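UDP-N-acetylglucosamine 4,6-dehydratase (Vibrio fischeri, PDB 3PVZ) probably catalyses the NAD-dependent 4,6-dehydration of UDP-N-acetylglucosamine. Local coordinates at residues F205-I218 with F270-G282. Numbering follows the deposited sequence.
With NAD (nicotinamide-adenine-dinucleotide), chain E.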
loop_
_atom_site.group_PDB
_atom_site.type_symbol
_atom_site.label_atom_id
_atom_site.label_comp_id
_atom_site.label_asym_id
_atom_site.label_seq_id
_atom_site.Cartn_x
_atom_site.Cartn_y
_atom_site.Cartn_z
ATOM N N PHE A 205 -5.341 -14.773 5.892
ATOM C CA PHE A 205 -5.120 -14.313 4.536
ATOM C C PHE A 205 -5.081 -12.804 4.396
ATOM O O PHE A 205 -4.995 -12.295 3.291
ATOM C CB PHE A 205 -6.072 -14.988 3.522
ATOM C CG PHE A 205 -5.844 -16.472 3.427
ATOM C CD1 PHE A 205 -6.552 -17.356 4.246
ATOM C CD2 PHE A 205 -4.852 -16.982 2.604
ATOM C CE1 PHE A 205 -6.303 -18.747 4.201
ATOM C CE2 PHE A 205 -4.590 -18.348 2.556
ATOM C CZ PHE A 205 -5.322 -19.239 3.357
ATOM N N SER A 206 -5.053 -12.089 5.518
ATOM C CA SER A 206 -4.897 -10.647 5.433
ATOM C C SER A 206 -3.645 -10.327 4.589
ATOM O O SER A 206 -2.666 -11.094 4.554
ATOM C CB SER A 206 -4.865 -10.010 6.818
ATOM O OG SER A 206 -3.714 -10.354 7.529
ATOM N N ASP A 207 -3.746 -9.233 3.852
ATOM C CA ASP A 207 -2.690 -8.742 2.983
ATOM C C ASP A 207 -1.356 -8.657 3.709
ATOM O O ASP A 207 -1.294 -8.226 4.847
ATOM C CB ASP A 207 -3.063 -7.344 2.437
ATOM C CG ASP A 207 -2.301 -6.971 1.152
ATOM O OD1 ASP A 207 -1.606 -7.848 0.566
ATOM O OD2 ASP A 207 -2.430 -5.797 0.694
ATOM N N GLY A 208 -0.282 -9.052 3.039
ATOM C CA GLY A 208 1.019 -9.040 3.663
ATOM C C GLY A 208 1.344 -10.203 4.620
ATOM O O GLY A 208 2.487 -10.347 5.016
ATOM N N SER A 209 0.351 -11.000 5.005
ATOM C CA SER A 209 0.546 -12.104 5.944
ATOM C C SER A 209 1.195 -13.301 5.240
ATOM O O SER A 209 1.151 -13.428 4.014
ATOM C CB SER A 209 -0.789 -12.554 6.499
ATOM O OG SER A 209 -1.548 -13.327 5.546
ATOM N N LEU A 210 1.769 -14.191 6.037
ATOM C CA LEU A 210 2.286 -15.449 5.537
ATOM C C LEU A 210 1.255 -16.206 4.707
ATOM O O LEU A 210 1.568 -16.751 3.663
ATOM C CB LEU A 210 2.788 -16.314 6.689
ATOM C CG LEU A 210 4.288 -16.460 6.908
ATOM C CD1 LEU A 210 4.536 -17.578 7.974
ATOM C CD2 LEU A 210 5.035 -16.799 5.583
ATOM N N LEU A 211 0.025 -16.234 5.178
ATOM C CA LEU A 211 -1.035 -16.934 4.484
ATOM C C LEU A 211 -1.299 -16.302 3.132
ATOM O O LEU A 211 -1.505 -16.991 2.156
ATOM C CB LEU A 211 -2.321 -16.934 5.307
ATOM C CG LEU A 211 -2.609 -18.201 6.106
ATOM C CD1 LEU A 211 -1.533 -18.523 7.184
ATOM C CD2 LEU A 211 -3.982 -18.060 6.737
ATOM N N HIS A 212 -1.315 -14.980 3.088
ATOM C CA HIS A 212 -1.486 -14.277 1.838
ATOM C C HIS A 212 -0.320 -14.656 0.924
ATOM O O HIS A 212 -0.493 -14.824 -0.275
ATOM C CB HIS A 212 -1.533 -12.764 2.074
ATOM C CG HIS A 212 -1.419 -11.965 0.834
ATOM N ND1 HIS A 212 -2.511 -11.650 0.057
ATOM C CD2 HIS A 212 -0.337 -11.436 0.209
ATOM C CE1 HIS A 212 -2.109 -10.941 -0.985
ATOM N NE2 HIS A 212 -0.795 -10.801 -0.916
ATOM N N GLY A 213 0.861 -14.766 1.515
ATOM C CA GLY A 213 2.012 -15.304 0.812
ATOM C C GLY A 213 1.775 -16.678 0.161
ATOM O O GLY A 213 2.238 -16.913 -0.958
ATOM N N PHE A 214 1.031 -17.568 0.827
ATOM C CA PHE A 214 0.786 -18.913 0.243
ATOM C C PHE A 214 0.106 -18.776 -1.098
ATOM O O PHE A 214 0.524 -19.418 -2.059
ATOM C CB PHE A 214 -0.057 -19.857 1.120
ATOM C CG PHE A 214 0.510 -20.151 2.479
ATOM C CD1 PHE A 214 1.825 -19.920 2.788
ATOM C CD2 PHE A 214 -0.309 -20.704 3.447
ATOM C CE1 PHE A 214 2.310 -20.214 4.057
ATOM C CE2 PHE A 214 0.174 -21.005 4.716
ATOM C CZ PHE A 214 1.483 -20.749 5.017
ATOM N N ASN A 215 -0.900 -17.907 -1.200
ATOM C CA ASN A 215 -1.570 -17.657 -2.487
ATOM C C ASN A 215 -0.573 -17.233 -3.560
ATOM O O ASN A 215 -0.624 -17.674 -4.716
ATOM C CB ASN A 215 -2.629 -16.553 -2.365
ATOM C CG ASN A 215 -3.798 -16.961 -1.522
ATOM O OD1 ASN A 215 -4.248 -18.099 -1.595
ATOM N ND2 ASN A 215 -4.307 -16.033 -0.706
ATOM N N GLN A 216 0.323 -16.329 -3.182
ATOM C CA GLN A 216 1.251 -15.778 -4.153
ATOM C C GLN A 216 2.179 -16.857 -4.619
ATOM O O GLN A 216 2.382 -17.042 -5.821
ATOM C CB GLN A 216 2.018 -14.603 -3.546
ATOM C CG GLN A 216 1.132 -13.439 -3.175
ATOM C CD GLN A 216 0.536 -12.751 -4.390
ATOM O OE1 GLN A 216 -0.653 -12.883 -4.654
ATOM N NE2 GLN A 216 1.359 -12.014 -5.132
ATOM N N ARG A 217 2.714 -17.613 -3.662
ATOM C CA ARG A 217 3.584 -18.724 -3.992
ATOM C C ARG A 217 2.876 -19.683 -4.950
ATOM O O ARG A 217 3.450 -20.075 -5.959
ATOM C CB ARG A 217 4.061 -19.474 -2.737
ATOM C CG ARG A 217 4.804 -18.641 -1.688
ATOM C CD ARG A 217 6.186 -18.194 -2.069
ATOM N NE ARG A 217 6.244 -17.212 -3.152
ATOM C CZ ARG A 217 5.807 -15.950 -3.100
ATOM N NH1 ARG A 217 5.200 -15.439 -2.023
ATOM N NH2 ARG A 217 5.974 -15.187 -4.158
ATOM N N ILE A 218 1.634 -20.043 -4.665
ATOM C CA ILE A 218 0.922 -20.964 -5.549
ATOM C C ILE A 218 0.765 -20.370 -6.945
ATOM O O ILE A 218 0.933 -21.060 -7.948
ATOM C CB ILE A 218 -0.496 -21.329 -5.040
ATOM C CG1 ILE A 218 -0.433 -22.117 -3.735
ATOM C CG2 ILE A 218 -1.230 -22.178 -6.088
ATOM C CD1 ILE A 218 0.389 -23.405 -3.843
ATOM N N PHE A 270 1.436 -22.521 11.239
ATOM C CA PHE A 270 1.459 -22.042 9.893
ATOM C C PHE A 270 1.673 -23.188 8.910
ATOM O O PHE A 270 1.053 -23.203 7.849
ATOM C CB PHE A 270 2.559 -20.986 9.706
ATOM C CG PHE A 270 2.264 -19.676 10.372
ATOM C CD1 PHE A 270 1.352 -18.809 9.821
ATOM C CD2 PHE A 270 2.867 -19.329 11.559
ATOM C CE1 PHE A 270 1.053 -17.617 10.419
ATOM C CE2 PHE A 270 2.574 -18.126 12.178
ATOM C CZ PHE A 270 1.653 -17.262 11.605
ATOM N N ALA A 271 2.581 -24.102 9.243
ATOM C CA ALA A 271 2.810 -25.284 8.419
ATOM C C ALA A 271 1.527 -26.106 8.270
ATOM O O ALA A 271 1.185 -26.582 7.165
ATOM C CB ALA A 271 3.913 -26.153 9.020
ATOM N N ASP A 272 0.807 -26.260 9.374
ATOM C CA ASP A 272 -0.412 -27.031 9.349
ATOM C C ASP A 272 -1.470 -26.375 8.453
ATOM O O ASP A 272 -2.144 -27.075 7.700
ATOM C CB ASP A 272 -0.906 -27.314 10.757
ATOM C CG ASP A 272 -0.210 -28.549 11.384
ATOM O OD1 ASP A 272 0.532 -29.255 10.669
ATOM O OD2 ASP A 272 -0.401 -28.827 12.589
ATOM N N ILE A 273 -1.573 -25.050 8.476
ATOM C CA ILE A 273 -2.496 -24.361 7.556
ATOM C C ILE A 273 -2.052 -24.581 6.128
ATOM O O ILE A 273 -2.885 -24.844 5.288
ATOM C CB ILE A 273 -2.582 -22.844 7.768
ATOM C CG1 ILE A 273 -3.077 -22.478 9.171
ATOM C CG2 ILE A 273 -3.520 -22.198 6.727
ATOM C CD1 ILE A 273 -4.422 -23.016 9.536
ATOM N N ALA A 274 -0.752 -24.491 5.844
ATOM C CA ALA A 274 -0.268 -24.728 4.470
ATOM C C ALA A 274 -0.670 -26.112 3.938
ATOM O O ALA A 274 -1.219 -26.234 2.854
ATOM C CB ALA A 274 1.272 -24.526 4.357
ATOM N N VAL A 275 -0.414 -27.150 4.708
ATOM C CA VAL A 275 -0.811 -28.490 4.297
ATOM C C VAL A 275 -2.324 -28.546 4.005
ATOM O O VAL A 275 -2.721 -28.942 2.909
ATOM C CB VAL A 275 -0.425 -29.517 5.346
ATOM C CG1 VAL A 275 -0.842 -30.882 4.911
ATOM C CG2 VAL A 275 1.075 -29.469 5.586
ATOM N N LYS A 276 -3.168 -28.085 4.941
ATOM C CA LYS A 276 -4.619 -28.072 4.700
ATOM C C LYS A 276 -4.974 -27.370 3.405
ATOM O O LYS A 276 -5.883 -27.793 2.689
ATOM C CB LYS A 276 -5.373 -27.385 5.834
ATOM C CG LYS A 276 -5.612 -28.287 7.020
ATOM C CD LYS A 276 -5.824 -27.482 8.324
ATOM C CE LYS A 276 -5.472 -28.313 9.583
ATOM N NZ LYS A 276 -6.557 -29.250 10.020
ATOM N N TYR A 277 -4.258 -26.282 3.141
ATOM C CA TYR A 277 -4.537 -25.398 2.046
ATOM C C TYR A 277 -4.122 -26.026 0.706
ATOM O O TYR A 277 -4.865 -25.948 -0.271
ATOM C CB TYR A 277 -3.830 -24.079 2.316
ATOM C CG TYR A 277 -3.883 -23.077 1.206
ATOM C CD1 TYR A 277 -5.086 -22.599 0.719
ATOM C CD2 TYR A 277 -2.719 -22.587 0.659
ATOM C CE1 TYR A 277 -5.125 -21.674 -0.290
ATOM C CE2 TYR A 277 -2.745 -21.676 -0.339
ATOM C CZ TYR A 277 -3.940 -21.218 -0.813
ATOM O OH TYR A 277 -3.903 -20.304 -1.820
ATOM N N LEU A 278 -2.960 -26.671 0.684
ATOM C CA LEU A 278 -2.514 -27.433 -0.489
ATOM C C LEU A 278 -3.444 -28.599 -0.803
ATOM O O LEU A 278 -3.719 -28.855 -1.949
ATOM C CB LEU A 278 -1.098 -27.955 -0.287
ATOM C CG LEU A 278 -0.017 -26.886 -0.306
ATOM C CD1 LEU A 278 1.332 -27.434 0.144
ATOM C CD2 LEU A 278 0.077 -26.296 -1.688
ATOM N N LYS A 279 -3.948 -29.294 0.212
ATOM C CA LYS A 279 -4.882 -30.409 -0.023
ATOM C C LYS A 279 -6.208 -29.902 -0.566
ATOM O O LYS A 279 -6.798 -30.527 -1.439
ATOM C CB LYS A 279 -5.131 -31.205 1.250
ATOM C CG LYS A 279 -3.874 -31.833 1.804
ATOM C CD LYS A 279 -4.201 -33.073 2.605
ATOM C CE LYS A 279 -2.969 -33.678 3.253
ATOM N NZ LYS A 279 -3.408 -34.537 4.376
ATOM N N GLN A 280 -6.668 -28.764 -0.051
ATOM C CA GLN A 280 -7.901 -28.149 -0.551
ATOM C C GLN A 280 -7.726 -27.714 -2.026
ATOM O O GLN A 280 -8.689 -27.683 -2.773
ATOM C CB GLN A 280 -8.360 -26.986 0.360
ATOM C CG GLN A 280 -9.849 -27.044 0.764
ATOM C CD GLN A 280 -10.227 -26.092 1.922
ATOM O OE1 GLN A 280 -10.433 -26.529 3.066
ATOM N NE2 GLN A 280 -10.334 -24.793 1.618
ATOM N N LEU A 281 -6.488 -27.400 -2.428
ATOM C CA LEU A 281 -6.129 -27.083 -3.828
ATOM C C LEU A 281 -5.823 -28.336 -4.675
ATOM O O LEU A 281 -5.577 -28.238 -5.874
ATOM C CB LEU A 281 -4.899 -26.141 -3.859
ATOM C CG LEU A 281 -5.077 -24.610 -3.908
ATOM C CD1 LEU A 281 -6.450 -24.179 -3.421
ATOM C CD2 LEU A 281 -3.974 -23.890 -3.129
ATOM N N GLY A 282 -5.808 -29.507 -4.050
ATOM C CA GLY A 282 -5.564 -30.762 -4.760
ATOM C C GLY A 282 -4.098 -31.126 -4.877
ATOM O O GLY A 282 -3.722 -31.914 -5.746
HETATM P PA NAD E . -3.340 -3.716 5.980
HETATM O O1A NAD E . -1.913 -3.554 5.566
HETATM O O2A NAD E . -4.032 -4.690 5.076
HETATM O O5B NAD E . -4.194 -2.416 5.649
HETATM C C5B NAD E . -3.684 -1.174 6.184
HETATM C C4B NAD E . -4.296 -0.126 5.247
HETATM O O4B NAD E . -3.946 1.192 5.614
HETATM C C3B NAD E . -3.792 -0.354 3.786
HETATM O O3B NAD E . -4.871 -0.453 2.880
HETATM C C2B NAD E . -2.920 0.898 3.533
HETATM O O2B NAD E . -2.793 1.261 2.164
HETATM C C1B NAD E . -3.700 1.894 4.424
HETATM N N9A NAD E . -2.880 3.050 4.752
HETATM C C8A NAD E . -1.665 3.048 5.319
HETATM N N7A NAD E . -1.194 4.248 5.417
HETATM C C5A NAD E . -2.174 5.095 4.977
HETATM C C6A NAD E . -2.275 6.475 4.827
HETATM N N6A NAD E . -1.224 7.236 5.277
HETATM N N1A NAD E . -3.377 7.014 4.313
HETATM C C2A NAD E . -4.381 6.246 3.903
HETATM N N3A NAD E . -4.313 4.942 4.003
HETATM C C4A NAD E . -3.251 4.345 4.527
HETATM O O3 NAD E . -3.390 -4.101 7.542
HETATM P PN NAD E . -4.679 -4.915 8.117
HETATM O O1N NAD E . -4.376 -6.404 8.152
HETATM O O2N NAD E . -6.015 -4.640 7.560
HETATM O O5D NAD E . -4.532 -4.510 9.712
HETATM C C5D NAD E . -5.060 -3.218 9.971
HETATM C C4D NAD E . -4.852 -2.881 11.452
HETATM O O4D NAD E . -5.181 -4.040 12.283
HETATM C C3D NAD E . -3.359 -2.587 11.721
HETATM O O3D NAD E . -3.154 -1.685 12.831
HETATM C C2D NAD E . -2.821 -3.958 12.188
HETATM O O2D NAD E . -1.642 -3.841 12.998
HETATM C C1D NAD E . -3.999 -4.472 13.013
HETATM N N1N NAD E . -3.963 -5.931 13.197
HETATM C C2N NAD E . -4.017 -6.712 12.111
HETATM C C3N NAD E . -4.003 -8.087 12.226
HETATM C C7N NAD E . -4.032 -8.962 11.042
HETATM O O7N NAD E . -3.935 -10.169 11.251
HETATM N N7N NAD E . -4.124 -8.493 9.789
HETATM C C4N NAD E . -3.932 -8.674 13.514
HETATM C C5N NAD E . -3.894 -7.831 14.613
HETATM C C6N NAD E . -3.901 -6.448 14.428
#
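Phe214 and Tyr277 lie at the middle of a helix pair beside the small parallel sheet 224-227/306-312/284-287, apart from the nine-stranded Rossmann-type sheet of this probable dehydratase of the extended SDR type, a compact example of how aromatic side chains join helices too far apart for their backbones to touch. The axes of helices 210-218 and 270-280 come no closer than 10.9 Å and cross at -36°, both running the same general way. The Phe214 ring fills the shallow place left by the small side chain of Ala274, one face over its methyl in a CH-pi contact with CB 4.1 Å from the ring centroid, while Phe270 O and Ile273 CG2 border the ring edge. Tyr277 answers from the other helix: with CG anti to the backbone N (chi1 174°), its ring reaches across until CE2 rests 3.6 Å from Phe214 CB. Phe205 brings its edge to one face of Tyr277 in an edge-to-face pair, planes at 55°, and Leu281 CD2 lies over the rim of the opposite face. Toward the start of both helices the ring comes from the other side: Leu210 CD1 sits over the face of Phe270, and Leu211 CD1 meets that ring at its edge.

Before helix 210-218, a type II turn from Ser206 to Ser209 leads from the cofactor to this packing. Ser206 OG accepts a straight hydrogen bond from the NAD carboxamide N7N, and Ser209, at the N-cap, accepts from His212 N with its OG. Strand 224-227 adds Ile224 against Phe214 and Ala274. At the far end, Trp307 touches both Ile218 and Leu278, whose branches meet with Ile218 CD1 3.6 Å from Leu278 CD2.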